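Local coordinates for protein endonuclease III (Geobacillus stearothermophilus, PDB 1ORN) that probably excises damaged bases from DNA and then cleaves the strand, as an iron-sulfur DNA glycosylase of the HhH-GPD superfamily, at residues K61-T64 / P65-I69; A140-T143 / H144-R147; K170-K174 / E175-I179. All coordinates share one frame; numbering follows the deposited sequence.

Contact 1. Residues K61-T64 / P65-I69; sequences KYRT and PHDYI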
ATOM      1  N   LYS C  61     -12.652 -18.778   7.864  1.00 42.30           N
ATOM      2  CA  LYS C  61     -11.979 -19.898   8.514  1.00 41.14           C
ATOM      3  C   LYS C  61     -11.147 -19.446   9.714  1.00 40.55           C
ATOM      4  O   LYS C  61     -11.131 -20.109  10.752  1.00 40.67           O
ATOM      5  CB  LYS C  61     -11.075 -20.617   7.513  1.00 41.29           C
ATOM      6  CG  LYS C  61     -10.306 -21.788   8.103  1.00 41.35           C
ATOM      7  CD  LYS C  61      -9.638 -22.603   7.007  1.00 42.78           C
ATOM      8  CE  LYS C  61      -8.892 -23.800   7.571  1.00 42.10           C
ATOM      9  NZ  LYS C  61      -8.317 -24.635   6.477  1.00 42.81           N
ATOM     10  N   TYR C  62     -10.460 -18.318   9.560  1.00 38.65           N
ATOM     11  CA  TYR C  62      -9.619 -17.766  10.615  1.00 39.16           C
ATOM     12  C   TYR C  62     -10.164 -16.396  11.022  1.00 39.10           C
ATOM     13  O   TYR C  62     -10.424 -15.550  10.165  1.00 38.82           O
ATOM     14  CB  TYR C  62      -8.181 -17.609  10.108  1.00 39.04           C
ATOM     15  CG  TYR C  62      -7.563 -18.862   9.523  1.00 38.64           C
ATOM     16  CD1 TYR C  62      -6.905 -19.789  10.335  1.00 38.35           C
ATOM     17  CD2 TYR C  62      -7.615 -19.111   8.154  1.00 37.85           C
ATOM     18  CE1 TYR C  62      -6.309 -20.926   9.795  1.00 40.12           C
ATOM     19  CE2 TYR C  62      -7.027 -20.247   7.604  1.00 40.46           C
ATOM     20  CZ  TYR C  62      -6.373 -21.150   8.429  1.00 40.43           C
ATOM     21  OH  TYR C  62      -5.781 -22.264   7.881  1.00 42.80           O
ATOM     22  N   ARG C  63     -10.329 -16.166  12.323  1.00 38.37           N
ATOM     23  CA  ARG C  63     -10.860 -14.886  12.797  1.00 39.23           C
ATOM     24  C   ARG C  63      -9.979 -14.212  13.838  1.00 37.23           C
ATOM     25  O   ARG C  63     -10.111 -13.011  14.094  1.00 35.28           O
ATOM     26  CB  ARG C  63     -12.249 -15.075  13.412  1.00 42.99           C
ATOM     27  CG  ARG C  63     -13.277 -15.726  12.512  1.00 48.72           C
ATOM     28  CD  ARG C  63     -14.663 -15.585  13.125  1.00 52.73           C
ATOM     29  NE  ARG C  63     -15.647 -16.454  12.490  1.00 58.16           N
ATOM     30  CZ  ARG C  63     -15.729 -17.766  12.693  1.00 59.56           C
ATOM     31  NH1 ARG C  63     -16.658 -18.477  12.067  1.00 60.20           N
ATOM     32  NH2 ARG C  63     -14.888 -18.367  13.528  1.00 59.96           N
ATOM     33  N   THR C  64      -9.084 -14.986  14.441  1.00 34.96           N
ATOM     34  CA  THR C  64      -8.213 -14.455  15.479  1.00 34.00           C
ATOM     35  C   THR C  64      -6.810 -15.013  15.300  1.00 34.12           C
ATOM     36  O   THR C  64      -6.613 -15.994  14.582  1.00 36.11           O
ATOM     37  CB  THR C  64      -8.715 -14.881  16.869  1.00 34.61           C
ATOM     38  OG1 THR C  64      -8.471 -16.280  17.039  1.00 34.75           O
ATOM     39  CG2 THR C  64     -10.217 -14.632  16.991  1.00 34.46           C
ATOM     40  N   PRO C  65      -5.816 -14.395  15.954  1.00 34.22           N
ATOM     41  CA  PRO C  65      -4.448 -14.902  15.814  1.00 34.98           C
ATOM     42  C   PRO C  65      -4.284 -16.351  16.294  1.00 34.95           C
ATOM     43  O   PRO C  65      -3.406 -17.072  15.824  1.00 35.09           O
ATOM     44  CB  PRO C  65      -3.619 -13.896  16.619  1.00 34.99           C
ATOM     45  CG  PRO C  65      -4.592 -13.315  17.592  1.00 36.91           C
ATOM     46  CD  PRO C  65      -5.847 -13.175  16.778  1.00 33.55           C
ATOM     47  N   HIS C  66      -5.139 -16.786  17.215  1.00 37.12           N
ATOM     48  CA  HIS C  66      -5.057 -18.157  17.717  1.00 36.21           C
ATOM     49  C   HIS C  66      -5.460 -19.167  16.658  1.00 36.66           C
ATOM     50  O   HIS C  66      -5.001 -20.307  16.669  1.00 37.95           O
ATOM     51  CB  HIS C  66      -5.951 -18.331  18.945  1.00 36.49           C
ATOM     52  CG  HIS C  66      -5.699 -17.316  20.012  1.00 36.09           C
ATOM     53  ND1 HIS C  66      -6.075 -15.997  19.883  1.00 34.23           N
ATOM     54  CD2 HIS C  66      -5.070 -17.414  21.205  1.00 36.48           C
ATOM     55  CE1 HIS C  66      -5.686 -15.325  20.951  1.00 35.92           C
ATOM     56  NE2 HIS C  66      -5.074 -16.161  21.768  1.00 35.44           N
ATOM     57  N   ASP C  67      -6.331 -18.755  15.743  1.00 37.28           N
ATOM     58  CA  ASP C  67      -6.772 -19.655  14.687  1.00 36.51           C
ATOM     59  C   ASP C  67      -5.643 -19.943  13.705  1.00 36.48           C
ATOM     60  O   ASP C  67      -5.489 -21.074  13.245  1.00 36.70           O
ATOM     61  CB  ASP C  67      -7.965 -19.063  13.931  1.00 37.84           C
ATOM     62  CG  ASP C  67      -9.136 -18.738  14.842  1.00 39.61           C
ATOM     63  OD1 ASP C  67      -9.253 -19.361  15.922  1.00 39.07           O
ATOM     64  OD2 ASP C  67      -9.952 -17.868  14.463  1.00 39.83           O
ATOM     65  N   TYR C  68      -4.848 -18.921  13.386  1.00 36.30           N
ATOM     66  CA  TYR C  68      -3.739 -19.081  12.445  1.00 36.56           C
ATOM     67  C   TYR C  68      -2.604 -19.959  12.974  1.00 37.84           C
ATOM     68  O   TYR C  68      -1.990 -20.708  12.212  1.00 39.57           O
ATOM     69  CB  TYR C  68      -3.171 -17.710  12.051  1.00 34.64           C
ATOM     70  CG  TYR C  68      -4.059 -16.911  11.122  1.00 32.90           C
ATOM     71  CD1 TYR C  68      -4.113 -17.195   9.754  1.00 31.00           C
ATOM     72  CD2 TYR C  68      -4.849 -15.872  11.610  1.00 32.74           C
ATOM     73  CE1 TYR C  68      -4.932 -16.453   8.898  1.00 31.21           C
ATOM     74  CE2 TYR C  68      -5.668 -15.130  10.766  1.00 32.14           C
ATOM     75  CZ  TYR C  68      -5.704 -15.420   9.413  1.00 32.05           C
ATOM     76  OH  TYR C  68      -6.497 -14.653   8.584  1.00 34.44           O
ATOM     77  N   ILE C  69      -2.325 -19.872  14.272  1.00 39.10           N
ATOM     78  CA  ILE C  69      -1.249 -20.663  14.862  1.00 40.17           C
ATOM     79  C   ILE C  69      -1.706 -22.043  15.323  1.00 42.07           C
ATOM     80  O   ILE C  69      -0.893 -22.840  15.792  1.00 42.78           O
ATOM     81  CB  ILE C  69      -0.604 -19.947  16.072  1.00 41.10           C
ATOM     82  CG1 ILE C  69      -1.581 -19.908  17.251  1.00 41.32           C
ATOM     83  CG2 ILE C  69      -0.200 -18.542  15.681  1.00 40.07           C
ATOM     84  CD1 ILE C  69      -0.998 -19.299  18.516  1.00 44.28           C
TER
HETATM   85  O   HOH W   1     -12.268 -19.480  13.499  1.00 44.02           O
HETATM   86  O   HOH W   2      -8.359 -13.130   9.794  1.00 55.49           O

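Contact 2. Residues A140-T143 / H144-R147; sequences AVDT and HVER. With nucleotides of chain B.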
ATOM      1  N   ALA C 140       2.114   5.538   2.605  1.00 29.17           N
ATOM      2  CA  ALA C 140       2.670   4.235   2.283  1.00 29.46           C
ATOM      3  C   ALA C 140       3.159   4.281   0.843  1.00 29.83           C
ATOM      4  O   ALA C 140       2.382   4.563  -0.071  1.00 32.64           O
ATOM      5  CB  ALA C 140       1.604   3.164   2.442  1.00 29.81           C
ATOM      6  N   VAL C 141       4.444   4.019   0.634  1.00 27.45           N
ATOM      7  CA  VAL C 141       4.995   4.045  -0.712  1.00 26.74           C
ATOM      8  C   VAL C 141       5.160   2.633  -1.276  1.00 28.59           C
ATOM      9  O   VAL C 141       6.026   1.865  -0.836  1.00 28.33           O
ATOM     10  CB  VAL C 141       6.353   4.787  -0.746  1.00 27.17           C
ATOM     11  CG1 VAL C 141       6.911   4.802  -2.175  1.00 26.51           C
ATOM     12  CG2 VAL C 141       6.171   6.212  -0.233  1.00 29.19           C
ATOM     13  N   ASP C 142       4.308   2.317  -2.252  1.00 27.28           N
ATOM     14  CA  ASP C 142       4.274   1.029  -2.935  1.00 29.74           C
ATOM     15  C   ASP C 142       4.750   1.231  -4.374  1.00 27.85           C
ATOM     16  O   ASP C 142       5.272   2.285  -4.726  1.00 26.97           O
ATOM     17  CB  ASP C 142       2.836   0.519  -2.995  1.00 29.88           C
ATOM     18  CG  ASP C 142       2.008   1.278  -4.019  1.00 34.14           C
ATOM     19  OD1 ASP C 142       2.092   2.529  -4.039  1.00 31.52           O
ATOM     20  OD2 ASP C 142       1.282   0.634  -4.809  1.00 35.31           O
ATOM     21  N   THR C 143       4.526   0.226  -5.214  1.00 28.10           N
ATOM     22  CA  THR C 143       4.940   0.324  -6.607  1.00 27.88           C
ATOM     23  C   THR C 143       4.298   1.503  -7.350  1.00 27.13           C
ATOM     24  O   THR C 143       4.978   2.215  -8.095  1.00 27.56           O
ATOM     25  CB  THR C 143       4.641  -0.994  -7.372  1.00 29.11           C
ATOM     26  OG1 THR C 143       5.039  -0.843  -8.738  1.00 29.67           O
ATOM     27  CG2 THR C 143       3.155  -1.338  -7.313  1.00 30.26           C
ATOM     28  N   HIS C 144       3.003   1.726  -7.140  1.00 25.98           N
ATOM     29  CA  HIS C 144       2.301   2.816  -7.828  1.00 25.95           C
ATOM     30  C   HIS C 144       2.766   4.200  -7.383  1.00 25.83           C
ATOM     31  O   HIS C 144       3.068   5.059  -8.216  1.00 27.35           O
ATOM     32  CB  HIS C 144       0.784   2.702  -7.621  1.00 27.52           C
ATOM     33  CG  HIS C 144       0.178   1.460  -8.206  1.00 27.97           C
ATOM     34  ND1 HIS C 144       0.179   1.196  -9.559  1.00 28.21           N
ATOM     35  CD2 HIS C 144      -0.433   0.403  -7.619  1.00 28.65           C
ATOM     36  CE1 HIS C 144      -0.402   0.031  -9.782  1.00 29.08           C
ATOM     37  NE2 HIS C 144      -0.783  -0.473  -8.621  1.00 29.90           N
ATOM     38  N   VAL C 145       2.831   4.419  -6.074  1.00 25.62           N
ATOM     39  CA  VAL C 145       3.260   5.710  -5.566  1.00 25.66           C
ATOM     40  C   VAL C 145       4.671   6.022  -6.040  1.00 26.13           C
ATOM     41  O   VAL C 145       4.944   7.133  -6.494  1.00 25.59           O
ATOM     42  CB  VAL C 145       3.212   5.754  -4.030  1.00 26.04           C
ATOM     43  CG1 VAL C 145       3.804   7.070  -3.525  1.00 25.55           C
ATOM     44  CG2 VAL C 145       1.767   5.606  -3.559  1.00 27.22           C
ATOM     45  N   GLU C 146       5.560   5.038  -5.962  1.00 26.36           N
ATOM     46  CA  GLU C 146       6.938   5.253  -6.396  1.00 29.12           C
ATOM     47  C   GLU C 146       7.017   5.576  -7.888  1.00 30.06           C
ATOM     48  O   GLU C 146       7.667   6.547  -8.293  1.00 29.85           O
ATOM     49  CB  GLU C 146       7.794   4.022  -6.104  1.00 30.62           C
ATOM     50  CG  GLU C 146       9.254   4.206  -6.505  1.00 35.14           C
ATOM     51  CD  GLU C 146      10.106   2.963  -6.297  1.00 38.74           C
ATOM     52  OE1 GLU C 146      11.348   3.082  -6.398  1.00 41.34           O
ATOM     53  OE2 GLU C 146       9.547   1.871  -6.044  1.00 40.37           O
ATOM     54  N   ARG C 147       6.364   4.754  -8.705  1.00 30.17           N
ATOM     55  CA  ARG C 147       6.375   4.963 -10.152  1.00 30.83           C
ATOM     56  C   ARG C 147       5.820   6.332 -10.544  1.00 29.55           C
ATOM     57  O   ARG C 147       6.414   7.046 -11.356  1.00 29.33           O
ATOM     58  CB  ARG C 147       5.568   3.865 -10.859  1.00 29.00           C
ATOM     59  CG  ARG C 147       5.644   3.954 -12.382  1.00 31.32           C
ATOM     60  CD  ARG C 147       4.858   2.838 -13.052  1.00 30.94           C
ATOM     61  NE  ARG C 147       3.421   2.962 -12.818  1.00 30.41           N
ATOM     62  CZ  ARG C 147       2.713   2.173 -12.013  1.00 30.38           C
ATOM     63  NH1 ARG C 147       3.299   1.183 -11.349  1.00 29.32           N
ATOM     64  NH2 ARG C 147       1.411   2.384 -11.866  1.00 30.01           N
TER
ATOM     65  P    DA B   6       2.795  -2.647 -11.225  1.00 30.94           P
ATOM     66  OP1  DA B   6       2.092  -1.358 -11.434  1.00 29.61           O
ATOM     67  OP2  DA B   6       4.165  -2.656 -10.652  1.00 33.38           O
ATOM     68  O5'  DA B   6       1.852  -3.583 -10.345  1.00 32.57           O
ATOM     69  C5'  DA B   6       0.491  -3.789 -10.730  1.00 30.35           C
ATOM     70  C4'  DA B   6      -0.176  -4.801  -9.828  1.00 29.42           C
ATOM     71  O4'  DA B   6       0.381  -6.118 -10.046  1.00 30.98           O
ATOM     72  C3'  DA B   6      -0.059  -4.529  -8.327  1.00 29.41           C
ATOM     73  O3'  DA B   6      -1.300  -4.861  -7.706  1.00 26.88           O
ATOM     74  C2'  DA B   6       1.000  -5.522  -7.877  1.00 29.03           C
ATOM     75  C1'  DA B   6       0.722  -6.700  -8.799  1.00 31.04           C
ATOM     76  N9   DA B   6       1.849  -7.602  -9.030  1.00 31.63           N
ATOM     77  C8   DA B   6       3.169  -7.274  -9.213  1.00 33.02           C
ATOM     78  N7   DA B   6       3.942  -8.306  -9.439  1.00 31.94           N
ATOM     79  C5   DA B   6       3.076  -9.389  -9.399  1.00 31.98           C
ATOM     80  C6   DA B   6       3.276 -10.771  -9.571  1.00 33.92           C
ATOM     81  N6   DA B   6       4.464 -11.323  -9.840  1.00 33.40           N
ATOM     82  N1   DA B   6       2.199 -11.578  -9.460  1.00 32.43           N
ATOM     83  C2   DA B   6       1.009 -11.027  -9.197  1.00 33.42           C
ATOM     84  N3   DA B   6       0.693  -9.748  -9.019  1.00 32.89           N
ATOM     85  C4   DA B   6       1.784  -8.970  -9.134  1.00 31.81           C
ATOM     86  P    DG B   8       3.477  -3.581  -3.915  1.00 25.40           P
ATOM     87  OP1  DG B   8       4.410  -2.578  -4.481  1.00 26.35           O
ATOM     88  OP2  DG B   8       3.023  -4.723  -4.766  1.00 25.86           O
ATOM     89  O5'  DG B   8       4.120  -4.202  -2.599  1.00 26.13           O
ATOM     90  C5'  DG B   8       4.929  -3.410  -1.730  1.00 24.63           C
ATOM     91  C4'  DG B   8       5.420  -4.272  -0.592  1.00 24.84           C
ATOM     92  O4'  DG B   8       6.125  -5.418  -1.123  1.00 27.46           O
ATOM     93  C3'  DG B   8       6.354  -3.631   0.429  1.00 24.59           C
ATOM     94  O3'  DG B   8       5.962  -4.157   1.696  1.00 24.55           O
ATOM     95  C2'  DG B   8       7.733  -4.115  -0.002  1.00 23.81           C
ATOM     96  C1'  DG B   8       7.445  -5.484  -0.602  1.00 26.51           C
ATOM     97  N9   DG B   8       8.319  -5.878  -1.704  1.00 24.78           N
ATOM     98  C8   DG B   8       8.858  -5.070  -2.674  1.00 26.76           C
ATOM     99  N7   DG B   8       9.548  -5.731  -3.566  1.00 29.94           N
ATOM    100  C5   DG B   8       9.469  -7.054  -3.152  1.00 29.13           C
ATOM    101  C6   DG B   8      10.013  -8.240  -3.731  1.00 31.42           C
ATOM    102  O6   DG B   8      10.667  -8.361  -4.772  1.00 34.00           O
ATOM    103  N1   DG B   8       9.711  -9.365  -2.971  1.00 31.15           N
ATOM    104  C2   DG B   8       8.972  -9.358  -1.811  1.00 31.54           C
ATOM    105  N2   DG B   8       8.794 -10.546  -1.215  1.00 30.91           N
ATOM    106  N3   DG B   8       8.445  -8.263  -1.274  1.00 30.12           N
ATOM    107  C4   DG B   8       8.732  -7.158  -1.991  1.00 29.88           C
TER
HETATM  108  O   HOH W   3       6.055  -0.043 -11.418  1.00 38.77           O

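Contact 3. Residues K170-K174 / E175-I179; sequences KIIPK and EEWSI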
ATOM      1  N   LYS C 170       6.905  16.355   3.325  1.00 39.41           N
ATOM      2  CA  LYS C 170       7.295  17.762   3.423  1.00 43.29           C
ATOM      3  C   LYS C 170       6.480  18.680   2.513  1.00 44.96           C
ATOM      4  O   LYS C 170       6.380  19.882   2.764  1.00 45.68           O
ATOM      5  CB  LYS C 170       8.778  17.924   3.087  1.00 43.94           C
ATOM      6  CG  LYS C 170       9.713  17.185   4.020  1.00 47.12           C
ATOM      7  CD  LYS C 170      11.147  17.252   3.513  1.00 51.17           C
ATOM      8  CE  LYS C 170      12.075  16.395   4.360  1.00 53.27           C
ATOM      9  NZ  LYS C 170      13.445  16.318   3.773  1.00 55.78           N
ATOM     10  N   ILE C 171       5.904  18.122   1.455  1.00 46.78           N
ATOM     11  CA  ILE C 171       5.120  18.920   0.516  1.00 48.58           C
ATOM     12  C   ILE C 171       3.630  18.932   0.847  1.00 50.19           C
ATOM     13  O   ILE C 171       2.930  19.902   0.549  1.00 51.19           O
ATOM     14  CB  ILE C 171       5.286  18.399  -0.937  1.00 49.20           C
ATOM     15  CG1 ILE C 171       6.768  18.349  -1.317  1.00 50.09           C
ATOM     16  CG2 ILE C 171       4.518  19.291  -1.904  1.00 49.47           C
ATOM     17  CD1 ILE C 171       7.487  19.683  -1.210  1.00 51.44           C
ATOM     18  N   ILE C 172       3.153  17.857   1.468  1.00 49.80           N
ATOM     19  CA  ILE C 172       1.736  17.732   1.803  1.00 49.05           C
ATOM     20  C   ILE C 172       1.419  17.905   3.285  1.00 48.56           C
ATOM     21  O   ILE C 172       2.122  17.380   4.149  1.00 48.10           O
ATOM     22  CB  ILE C 172       1.197  16.349   1.375  1.00 49.24           C
ATOM     23  CG1 ILE C 172       1.479  16.118  -0.110  1.00 49.81           C
ATOM     24  CG2 ILE C 172      -0.294  16.254   1.660  1.00 48.25           C
ATOM     25  CD1 ILE C 172       1.216  14.706  -0.560  1.00 51.65           C
ATOM     26  N   PRO C 173       0.350  18.653   3.596  1.00 48.33           N
ATOM     27  CA  PRO C 173      -0.041  18.869   4.988  1.00 48.43           C
ATOM     28  C   PRO C 173      -0.391  17.515   5.601  1.00 47.78           C
ATOM     29  O   PRO C 173      -1.108  16.720   4.995  1.00 47.39           O
ATOM     30  CB  PRO C 173      -1.263  19.779   4.865  1.00 48.95           C
ATOM     31  CG  PRO C 173      -0.951  20.578   3.647  1.00 49.35           C
ATOM     32  CD  PRO C 173      -0.427  19.523   2.695  1.00 49.28           C
ATOM     33  N   LYS C 174       0.129  17.262   6.796  1.00 47.09           N
ATOM     34  CA  LYS C 174      -0.102  16.010   7.505  1.00 47.55           C
ATOM     35  C   LYS C 174      -1.568  15.575   7.467  1.00 47.34           C
ATOM     36  O   LYS C 174      -1.870  14.383   7.370  1.00 46.52           O
ATOM     37  CB  LYS C 174       0.381  16.164   8.950  1.00 48.96           C
ATOM     38  CG  LYS C 174       0.074  14.997   9.870  1.00 50.81           C
ATOM     39  CD  LYS C 174       0.967  15.024  11.110  1.00 53.01           C
ATOM     40  CE  LYS C 174       0.982  16.391  11.789  1.00 54.11           C
ATOM     41  NZ  LYS C 174      -0.358  16.807  12.283  1.00 55.83           N
ATOM     42  N   GLU C 175      -2.475  16.543   7.523  1.00 46.70           N
ATOM     43  CA  GLU C 175      -3.904  16.256   7.502  1.00 46.23           C
ATOM     44  C   GLU C 175      -4.372  15.634   6.189  1.00 44.56           C
ATOM     45  O   GLU C 175      -5.433  15.007   6.139  1.00 43.03           O
ATOM     46  CB  GLU C 175      -4.704  17.538   7.758  1.00 49.49           C
ATOM     47  CG  GLU C 175      -4.373  18.246   9.068  1.00 54.55           C
ATOM     48  CD  GLU C 175      -2.953  18.788   9.107  1.00 56.80           C
ATOM     49  OE1 GLU C 175      -2.565  19.521   8.170  1.00 58.06           O
ATOM     50  OE2 GLU C 175      -2.227  18.486  10.079  1.00 59.45           O
ATOM     51  N   GLU C 176      -3.583  15.803   5.132  1.00 42.92           N
ATOM     52  CA  GLU C 176      -3.947  15.270   3.822  1.00 41.55           C
ATOM     53  C   GLU C 176      -3.105  14.082   3.365  1.00 38.72           C
ATOM     54  O   GLU C 176      -3.266  13.609   2.242  1.00 37.27           O
ATOM     55  CB  GLU C 176      -3.837  16.362   2.758  1.00 45.33           C
ATOM     56  CG  GLU C 176      -4.529  17.668   3.095  1.00 49.97           C
ATOM     57  CD  GLU C 176      -4.344  18.701   1.998  1.00 53.22           C
ATOM     58  OE1 GLU C 176      -4.710  19.879   2.211  1.00 55.85           O
ATOM     59  OE2 GLU C 176      -3.833  18.332   0.917  1.00 55.19           O
ATOM     60  N   TRP C 177      -2.201  13.606   4.216  1.00 37.51           N
ATOM     61  CA  TRP C 177      -1.343  12.484   3.844  1.00 35.52           C
ATOM     62  C   TRP C 177      -2.078  11.232   3.403  1.00 34.48           C
ATOM     63  O   TRP C 177      -1.806  10.695   2.334  1.00 33.30           O
ATOM     64  CB  TRP C 177      -0.420  12.112   4.997  1.00 36.35           C
ATOM     65  CG  TRP C 177       0.681  13.080   5.222  1.00 36.46           C
ATOM     66  CD1 TRP C 177       0.935  14.217   4.511  1.00 37.13           C
ATOM     67  CD2 TRP C 177       1.685  13.004   6.236  1.00 37.07           C
ATOM     68  NE1 TRP C 177       2.037  14.857   5.023  1.00 38.47           N
ATOM     69  CE2 TRP C 177       2.518  14.134   6.083  1.00 37.39           C
ATOM     70  CE3 TRP C 177       1.964  12.090   7.263  1.00 36.79           C
ATOM     71  CZ2 TRP C 177       3.609  14.379   6.919  1.00 37.22           C
ATOM     72  CZ3 TRP C 177       3.052  12.334   8.098  1.00 36.86           C
ATOM     73  CH2 TRP C 177       3.860  13.471   7.917  1.00 36.54           C
ATOM     74  N   SER C 178      -3.000  10.762   4.233  1.00 35.60           N
ATOM     75  CA  SER C 178      -3.737   9.544   3.918  1.00 36.62           C
ATOM     76  C   SER C 178      -4.523   9.569   2.609  1.00 36.58           C
ATOM     77  O   SER C 178      -4.415   8.642   1.807  1.00 35.73           O
ATOM     78  CB  SER C 178      -4.661   9.183   5.081  1.00 37.73           C
ATOM     79  OG  SER C 178      -3.900   8.931   6.252  1.00 39.08           O
ATOM     80  N   ILE C 179      -5.305  10.617   2.375  1.00 36.35           N
ATOM     81  CA  ILE C 179      -6.087  10.668   1.145  1.00 37.39           C
ATOM     82  C   ILE C 179      -5.226  10.895  -0.099  1.00 36.71           C
ATOM     83  O   ILE C 179      -5.536  10.384  -1.175  1.00 36.32           O
ATOM     84  CB  ILE C 179      -7.184  11.761   1.211  1.00 38.53           C
ATOM     85  CG1 ILE C 179      -8.124  11.616   0.014  1.00 40.63           C
ATOM     86  CG2 ILE C 179      -6.556  13.146   1.201  1.00 40.44           C
ATOM     87  CD1 ILE C 179      -8.801  10.267  -0.067  1.00 40.48           C
TER
HETATM   88  O   HOH W   4      -3.821  12.225   6.688  1.00 38.12           O

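Contact 1. Residues K61-T64 / P65-I69
Carboxylate oxygen OD2 of Asp67 takes two backbone N-H groups from the loop that precedes its helix. Arg63 N reaches OD2 at 2.8 Å and 164°, on the lone pair that faces away from OD1, whereas Thr64 N meets the same OD2 at 3.0 Å from above the carboxylate plane. A water carried by the carbonyl of Lys61 adds a third, weak bond to it. The carboxylate can turn back to these donors because CG of Asp67 lies opposite the carbonyl carbon and beside its own N (chi1 -57°). In return Asp67 N binds Thr64 O at 3.0 Å, and Thr64 OG1 accepts a weak bond from His66 N. Thr64 is the N-cap of helix 65-69, and with Asp67 it forms a capping box, in which Asp67 OD2 accepts from Thr64 N.

On another side of the turn the rings of Tyr62 and Tyr68 form an offset stack, with centroids 4.6 Å apart and planes at 10°. Here CB of Tyr62 sits over the Tyr68 face, 3.6 Å from its centroid, while the Tyr62 ring edge lies against Asp67 O. A water joins Tyr68 OH to Tyr62 O, and Tyr62 OH bonds to Asp79 of helix 73-79. Two backbone N-H groups and a water converge on Asp67 OD2 at the start of the helix, which would probably favour the ionised carboxylate.

Contact 2. Residues A140-T143 / H144-R147
Asp142 caps helix 143-152 with both carboxylate oxygens: OD1 accepts from Val145 N at 2.9 Å and 171°, and OD2 from His144 N at 3.1 Å, each met from above the carboxylate plane. CG of Asp142 is held between its backbone N and carbonyl carbon (chi1 74°), which swings the carboxylate over the first turn. Arg147 NH2 donates to His144 ND1 at 2.9 Å within the plane of the imidazole, helping to fix the ring's rotation with the NE2 bond, and also reaches Cys192 O. Asp142 OD2 and His144 NE2 each bond to a modified group bound beside them, consistent with Asp142 being the aspartate for which the HhH-GPD superfamily is named.

The helix start also grips DNA: Thr143 OG1 bonds to OP2 of DA6 of chain B at 2.8 Å, and Thr143 N to OP1 of DG8 of chain B at 2.9 Å. Arg147 NH1 adds a weak bond to OP1 of DA6 of chain B. Thr143 CG2 lies over the His144 ring face, 4.1 Å from its centroid. Behind this polar front, Val141 CG1 packs on Val145 CG1; helix 161-171 touches Val141, helix 177-191 touches Val145, and helix 123-134 reaches Asp142 through Lys124.

Contact 3. Residues K170-K174 / E175-I179
Lys174 places its CA over the indole of Trp177: Lys174 CA stands 3.4 Å from the centroid of the five-membered ring, 9° off its normal, a CH-pi contact over the face. The indole is also fixed at its edge. Trp177 NE1 donates to Ile172 O at 2.7 Å, approaching from above the carbonyl plane, and CG2 of Ile172 lies in the ring plane, 3.7 Å from Trp177 CD1. One flat side chain, held by its face and its N-H, therefore closes back on the chain that has just left helix 161-171.

Two backbone bonds tighten the same turn. Glu176 N binds Pro173 O at 2.6 Å, and Trp177 N binds Lys174 O at a longer 3.3 Å. Each joins a carbonyl to the N-H three residues on, a tight turn leading into helix 177-191. A water links Lys174 O to Ser178 N, bridging the turn to the next helical residue.

Outside, Lys174 and Glu175 curl toward each other. The lysine chain bends at its last two torsions (chi3 50°, chi4 62°) and brings NZ to 3.3 Å from Glu175 OE2, a salt bridge whose hydrogen bond is weak, at an exposed site. Glu175, bent at chi2, also rests its OE1 against Pro173 CB.

The whole forms the surface corner between helices 161-171 and 177-191. Ile172, buried, also touches Leu14 of helix 7-20, Trp177 lies on loop residues Pro137 and Ile139, and Ser178 OG is hydrogen-bonded to Ser131 of helix 123-134.

In the fold
The three contacts follow one another along an all-helical chain, each where the chain enters a helix, contacts 1 and 3 also taking in the end of the one before. Contact 1 lies between helices 48-61 and 65-69, its centre about 30 Å from that of contact 2 and about 35 Å from that of contact 3, which is across the chain's centre. Contacts 2 and 3 are neighbours, with centres about 15 Å apart and nearest atoms about 6 Å apart. They share surroundings: helices 161-171 and 177-191, which contact 3 connects, both pack on contact 2. Contact 2 alone binds DNA; contacts 1 and 3 lie about 15 and 16 Å from it at their nearest atoms.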